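Local coordinates for Serine/threonine/tyrosine-interacting protein (Homo sapiens, PDB 2R0B) that is a catalytically inactive phosphatase that acts as a nuclear anchor for the kinases ERK1 and ERK2 and keeps FBXW7 out of its SCF ubiquitin ligase complex, at residues E81-D84 with G85-M89; I109-M113 with E114-M118. One frame throughout, in Å; residues are numbered along the deposited sequence.

Interaction 1: residues E81-D84 with G85-M89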
loop_
_atom_site.group_PDB
_atom_site.type_symbol
_atom_site.label_atom_id
_atom_site.label_comp_id
_atom_site.label_asym_id
_atom_site.label_seq_id
_atom_site.Cartn_x
_atom_site.Cartn_y
_atom_site.Cartn_z
ATOM N N GLU A 81 3.159 -11.325 -0.655
ATOM C CA GLU A 81 2.374 -12.553 -0.453
ATOM C C GLU A 81 0.880 -12.236 -0.280
ATOM O O GLU A 81 0.028 -12.870 -0.908
ATOM C CB GLU A 81 2.952 -13.340 0.744
ATOM C CG GLU A 81 2.102 -14.501 1.263
ATOM C CD GLU A 81 2.738 -15.188 2.471
ATOM O OE1 GLU A 81 3.097 -14.493 3.452
ATOM O OE2 GLU A 81 2.882 -16.433 2.428
ATOM N N PHE A 82 0.579 -11.210 0.510
ATOM C CA PHE A 82 -0.796 -10.837 0.823
ATOM C C PHE A 82 -1.528 -10.366 -0.443
ATOM O O PHE A 82 -2.648 -10.827 -0.749
ATOM C CB PHE A 82 -0.789 -9.752 1.914
ATOM C CG PHE A 82 -2.171 -9.317 2.385
ATOM C CD1 PHE A 82 -2.865 -10.054 3.330
ATOM C CD2 PHE A 82 -2.725 -8.130 1.940
ATOM C CE1 PHE A 82 -4.106 -9.664 3.786
ATOM C CE2 PHE A 82 -3.967 -7.702 2.406
ATOM C CZ PHE A 82 -4.656 -8.474 3.338
ATOM N N ILE A 83 -0.857 -9.500 -1.196
ATOM C CA ILE A 83 -1.415 -8.963 -2.416
ATOM C C ILE A 83 -1.537 -10.054 -3.462
ATOM O O ILE A 83 -2.588 -10.158 -4.082
ATOM C CB ILE A 83 -0.600 -7.792 -2.965
ATOM C CG1 ILE A 83 -0.752 -6.559 -2.037
ATOM C CG2 ILE A 83 -1.062 -7.427 -4.378
ATOM C CD1 ILE A 83 0.336 -5.506 -2.231
ATOM N N ASP A 84 -0.503 -10.884 -3.630
ATOM C CA ASP A 84 -0.594 -12.002 -4.598
ATOM C C ASP A 84 -1.763 -12.945 -4.309
ATOM O O ASP A 84 -2.454 -13.399 -5.220
ATOM C CB ASP A 84 0.718 -12.819 -4.658
ATOM C CG ASP A 84 1.815 -12.122 -5.443
ATOM O OD1 ASP A 84 1.508 -11.278 -6.311
ATOM O OD2 ASP A 84 2.996 -12.458 -5.221
ATOM N N GLY A 85 -1.970 -13.231 -3.031
ATOM C CA GLY A 85 -2.965 -14.154 -2.554
ATOM C C GLY A 85 -4.347 -13.656 -2.892
ATOM O O GLY A 85 -5.185 -14.409 -3.383
ATOM N N SER A 86 -4.559 -12.366 -2.685
ATOM C CA SER A 86 -5.829 -11.760 -3.040
ATOM C C SER A 86 -6.050 -11.792 -4.544
ATOM O O SER A 86 -7.096 -12.255 -5.020
ATOM C CB SER A 86 -5.857 -10.311 -2.578
ATOM O OG SER A 86 -7.065 -9.722 -2.986
ATOM N N LEU A 87 -5.088 -11.244 -5.283
ATOM C CA LEU A 87 -5.263 -11.090 -6.728
ATOM C C LEU A 87 -5.426 -12.416 -7.430
ATOM O O LEU A 87 -6.148 -12.491 -8.424
ATOM C CB LEU A 87 -4.137 -10.274 -7.362
ATOM C CG LEU A 87 -4.000 -8.833 -6.865
ATOM C CD1 LEU A 87 -3.022 -8.050 -7.706
ATOM C CD2 LEU A 87 -5.325 -8.084 -6.782
ATOM N N GLN A 88 -4.783 -13.458 -6.898
ATOM C CA GLN A 88 -4.866 -14.790 -7.484
ATOM C C GLN A 88 -6.286 -15.373 -7.398
ATOM O O GLN A 88 -6.718 -16.083 -8.313
ATOM C CB GLN A 88 -3.847 -15.738 -6.834
ATOM C CG GLN A 88 -3.541 -16.978 -7.665
ATOM C CD GLN A 88 -3.080 -16.628 -9.076
ATOM O OE1 GLN A 88 -2.139 -15.851 -9.265
ATOM N NE2 GLN A 88 -3.754 -17.193 -10.077
ATOM N N MET A 89 -7.010 -15.046 -6.323
ATOM C CA MET A 89 -8.369 -15.562 -6.100
ATOM C C MET A 89 -9.433 -14.641 -6.704
ATOM O O MET A 89 -10.629 -14.828 -6.459
ATOM C CB MET A 89 -8.640 -15.836 -4.597
ATOM C CG MET A 89 -8.793 -14.582 -3.682
ATOM S SD MET A 89 -9.389 -14.970 -1.995
ATOM C CE MET A 89 -7.872 -15.326 -1.146
#
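Ile83 and Leu87, one helical turn apart near the C-terminal end of helix 76-88, make the side-chain part of this contact. They lie side by side and point the same way, with Ile83 CG2 3.9 Å from Leu87 CD1. The Ile83 branch gets there because chi1 of -70° sets CG2 opposite the backbone N and leaves CG1 beside it. Leu87 also leans back over the turn before it: its CG sits 3.4 Å from Ile83 O, placing the branch point on a backbone carbonyl as well as near a methyl.

Backbone hydrogen bonds form the second layer, four in succession from i+4 to i. The straightest runs from Leu87 N to Ile83 O, 3.0 Å with 174° at the hydrogen. Gly85 N to Glu81 O (2.9 Å) and Ser86 N to Phe82 O (3.1 Å) come before it, and Gln88 N to Asp84 O (2.9 Å) follows. Gln88 CB lies 3.2 Å from Asp84 O. Met89, the first residue to leave helical backbone angles, turns its N back to Ser86 O only weakly.

Asp84 turns its carboxylate to partners outside these residues: a salt bridge with Lys80 and a weak hydrogen bond with Tyr111 of helix 103-116. On the sheet side, Ile83 and Ser86 rest on Val93, while Phe82 meets His36 edge to face.

Chemically, then, the turns are held together by main-chain bonds. Three side chains carry the packing of this part of the phosphatase-like domain: Ile83 and Leu87 meet Tyr111, Ile83 reaches Val93 and Ile38 as well, and Phe82 packs on Ile38 and His36. The carboxylate of Asp84, meanwhile, is paired with a lysine of its own helix.

Interaction 2: residues I109-M113 with E114-M118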
loop_
_atom_site.group_PDB
_atom_site.type_symbol
_atom_site.label_atom_id
_atom_site.label_comp_id
_atom_site.label_asym_id
_atom_site.label_seq_id
_atom_site.Cartn_x
_atom_site.Cartn_y
_atom_site.Cartn_z
ATOM N N ILE A 109 4.828 0.496 -4.440
ATOM C CA ILE A 109 6.006 0.528 -5.331
ATOM C C ILE A 109 6.798 -0.771 -5.229
ATOM O O ILE A 109 7.283 -1.280 -6.230
ATOM C CB ILE A 109 6.874 1.803 -5.117
ATOM C CG1 ILE A 109 6.100 3.026 -5.680
ATOM C CG2 ILE A 109 8.294 1.639 -5.765
ATOM C CD1 ILE A 109 6.501 4.420 -5.140
ATOM N N ALA A 110 6.940 -1.311 -4.023
ATOM C CA ALA A 110 7.696 -2.547 -3.868
ATOM C C ALA A 110 7.040 -3.676 -4.660
ATOM O O ALA A 110 7.721 -4.441 -5.341
ATOM C CB ALA A 110 7.788 -2.926 -2.396
ATOM N N TYR A 111 5.709 -3.743 -4.570
ATOM C CA TYR A 111 4.942 -4.753 -5.272
ATOM C C TYR A 111 5.164 -4.591 -6.773
ATOM O O TYR A 111 5.388 -5.579 -7.476
ATOM C CB TYR A 111 3.443 -4.688 -4.904
ATOM C CG TYR A 111 2.653 -5.719 -5.667
ATOM C CD1 TYR A 111 2.614 -7.058 -5.249
ATOM C CD2 TYR A 111 2.040 -5.382 -6.868
ATOM C CE1 TYR A 111 1.919 -8.019 -5.985
ATOM C CE2 TYR A 111 1.354 -6.333 -7.615
ATOM C CZ TYR A 111 1.292 -7.635 -7.167
ATOM O OH TYR A 111 0.628 -8.537 -7.960
ATOM N N ILE A 112 5.129 -3.347 -7.248
ATOM C CA ILE A 112 5.249 -3.081 -8.702
ATOM C C ILE A 112 6.642 -3.397 -9.229
ATOM O O ILE A 112 6.794 -4.035 -10.286
ATOM C CB ILE A 112 4.886 -1.627 -9.045
ATOM C CG1 ILE A 112 3.400 -1.418 -8.857
ATOM C CG2 ILE A 112 5.346 -1.273 -10.515
ATOM C CD1 ILE A 112 2.984 0.047 -8.829
ATOM N N MET A 113 7.665 -3.006 -8.468
ATOM C CA MET A 113 9.048 -3.304 -8.848
ATOM C C MET A 113 9.304 -4.801 -9.046
ATOM O O MET A 113 9.825 -5.233 -10.097
ATOM C CB MET A 113 10.026 -2.730 -7.802
ATOM C CG MET A 113 10.101 -1.194 -7.805
ATOM S SD MET A 113 11.132 -0.532 -6.468
ATOM C CE MET A 113 12.718 -1.331 -6.846
ATOM N N GLU A 114 8.930 -5.596 -8.046
ATOM C CA GLU A 114 9.174 -7.020 -8.105
ATOM C C GLU A 114 8.332 -7.744 -9.150
ATOM O O GLU A 114 8.836 -8.616 -9.868
ATOM C CB GLU A 114 8.954 -7.650 -6.741
ATOM C CG GLU A 114 9.425 -9.073 -6.723
ATOM C CD GLU A 114 9.577 -9.638 -5.347
ATOM O OE1 GLU A 114 9.069 -9.037 -4.358
ATOM O OE2 GLU A 114 10.214 -10.711 -5.268
ATOM N N THR A 115 7.049 -7.401 -9.209
ATOM C CA THR A 115 6.088 -8.127 -10.048
ATOM C C THR A 115 6.252 -7.779 -11.526
ATOM O O THR A 115 6.201 -8.668 -12.403
ATOM C CB THR A 115 4.656 -7.860 -9.547
ATOM O OG1 THR A 115 4.575 -8.240 -8.166
ATOM C CG2 THR A 115 3.602 -8.681 -10.344
ATOM N N PHE A 116 6.482 -6.499 -11.801
ATOM C CA PHE A 116 6.525 -6.006 -13.185
ATOM C C PHE A 116 7.928 -5.713 -13.685
ATOM O O PHE A 116 8.104 -5.233 -14.810
ATOM C CB PHE A 116 5.624 -4.775 -13.341
ATOM C CG PHE A 116 4.163 -5.081 -13.191
ATOM C CD1 PHE A 116 3.371 -5.302 -14.315
ATOM C CD2 PHE A 116 3.576 -5.208 -11.935
ATOM C CE1 PHE A 116 2.026 -5.602 -14.188
ATOM C CE2 PHE A 116 2.227 -5.548 -11.801
ATOM C CZ PHE A 116 1.448 -5.730 -12.925
ATOM N N GLY A 117 8.925 -6.051 -12.861
ATOM C CA GLY A 117 10.325 -5.967 -13.265
ATOM C C GLY A 117 10.799 -4.537 -13.512
ATOM O O GLY A 117 11.646 -4.316 -14.359
ATOM N N MET A 118 10.248 -3.572 -12.778
ATOM C CA MET A 118 10.581 -2.160 -12.971
ATOM C C MET A 118 11.578 -1.715 -11.915
ATOM O O MET A 118 11.531 -2.170 -10.786
ATOM C CB MET A 118 9.323 -1.276 -12.917
ATOM C CG MET A 118 8.219 -1.730 -13.903
ATOM S SD MET A 118 6.620 -0.883 -13.830
ATOM C CE MET A 118 7.052 0.633 -13.531
HETATM O O HOH W 1 7.329 -6.923 -3.907
#
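Tyr111 carries its ring trans to the backbone N (chi1 179°), and Thr115, with chi1 of -57°, keeps OG1 beside its own N; together these settings lay the threonine over the tyrosine face. This is the last part of helix 103-116, the helix that follows the P-loop in the dual-specificity phosphatase fold.

Thr115 OG1 stands 3.4 Å above the plane of the Tyr111 ring, over its centre, and Thr115 CB makes a CH-pi contact 4.3 Å from the ring centroid. Thr115 OG1 also donates to Tyr111 O at 2.9 Å. Thr115 N binds that oxygen too, from the opposite face of the carbonyl plane, so one acceptor is gripped twice by one residue. Lys80 of helix 76-88 is a further hydrogen-bond partner of OG1. An alanine in place of Tyr111 takes away the ring, which would probably open a gap beside Ile83 and Leu87, leave the Thr115 hydroxyl and CB without their packing surface, and cost Asp84 a weak partner.

Farther on, Phe116 N takes Ile112 O at 2.9 Å, and the Phe116 ring brings its edge, in plane, to that oxygen. Gly117, with positive phi, is the first residue to depart from helical backbone angles, and the chain folds back: Met118 N makes a weak bond to Met113 O (3.2 Å), a reach of five residues like the 6→1 bond of a Schellman motif. Met118 O in turn lies against Met113 CA, a CA-H...O contact. The turn also brings Met118 SD to within 3.6 Å of Ile112 CG2, the two side chains crossing at a slant; Ile112 packs on Ala123 and Val127 of helix 120-130 as well.

On another side of the helix Glu114 extends to hydrogen-bond Tyr147, while a water donates to Glu114 OE1 at 2.8 Å and, weakly, to Ala110 O.

Interaction 1 comes first along the chain, at the C-terminal end of helix 76-88; strand 93-96 follows, and interaction 2 takes in the last turns of helix 103-116 and the residues after it. Their centres are about 14 Å apart, and both lie within the one phosphatase-like domain. Helix 76-88 lies on the sheet, touching strands 36-41, 58-63 and 93-96, and helix 103-116 packs on it through Tyr111, whose CE1 is 3.4 Å from Ile83 CG2. Lys80 serves both contacts. The contact between the two helices therefore mixes apolar packing with the polar group of Asp84, Lys80, Tyr111 and Thr115, joining helix 76-88 to the helix that follows the P-loop.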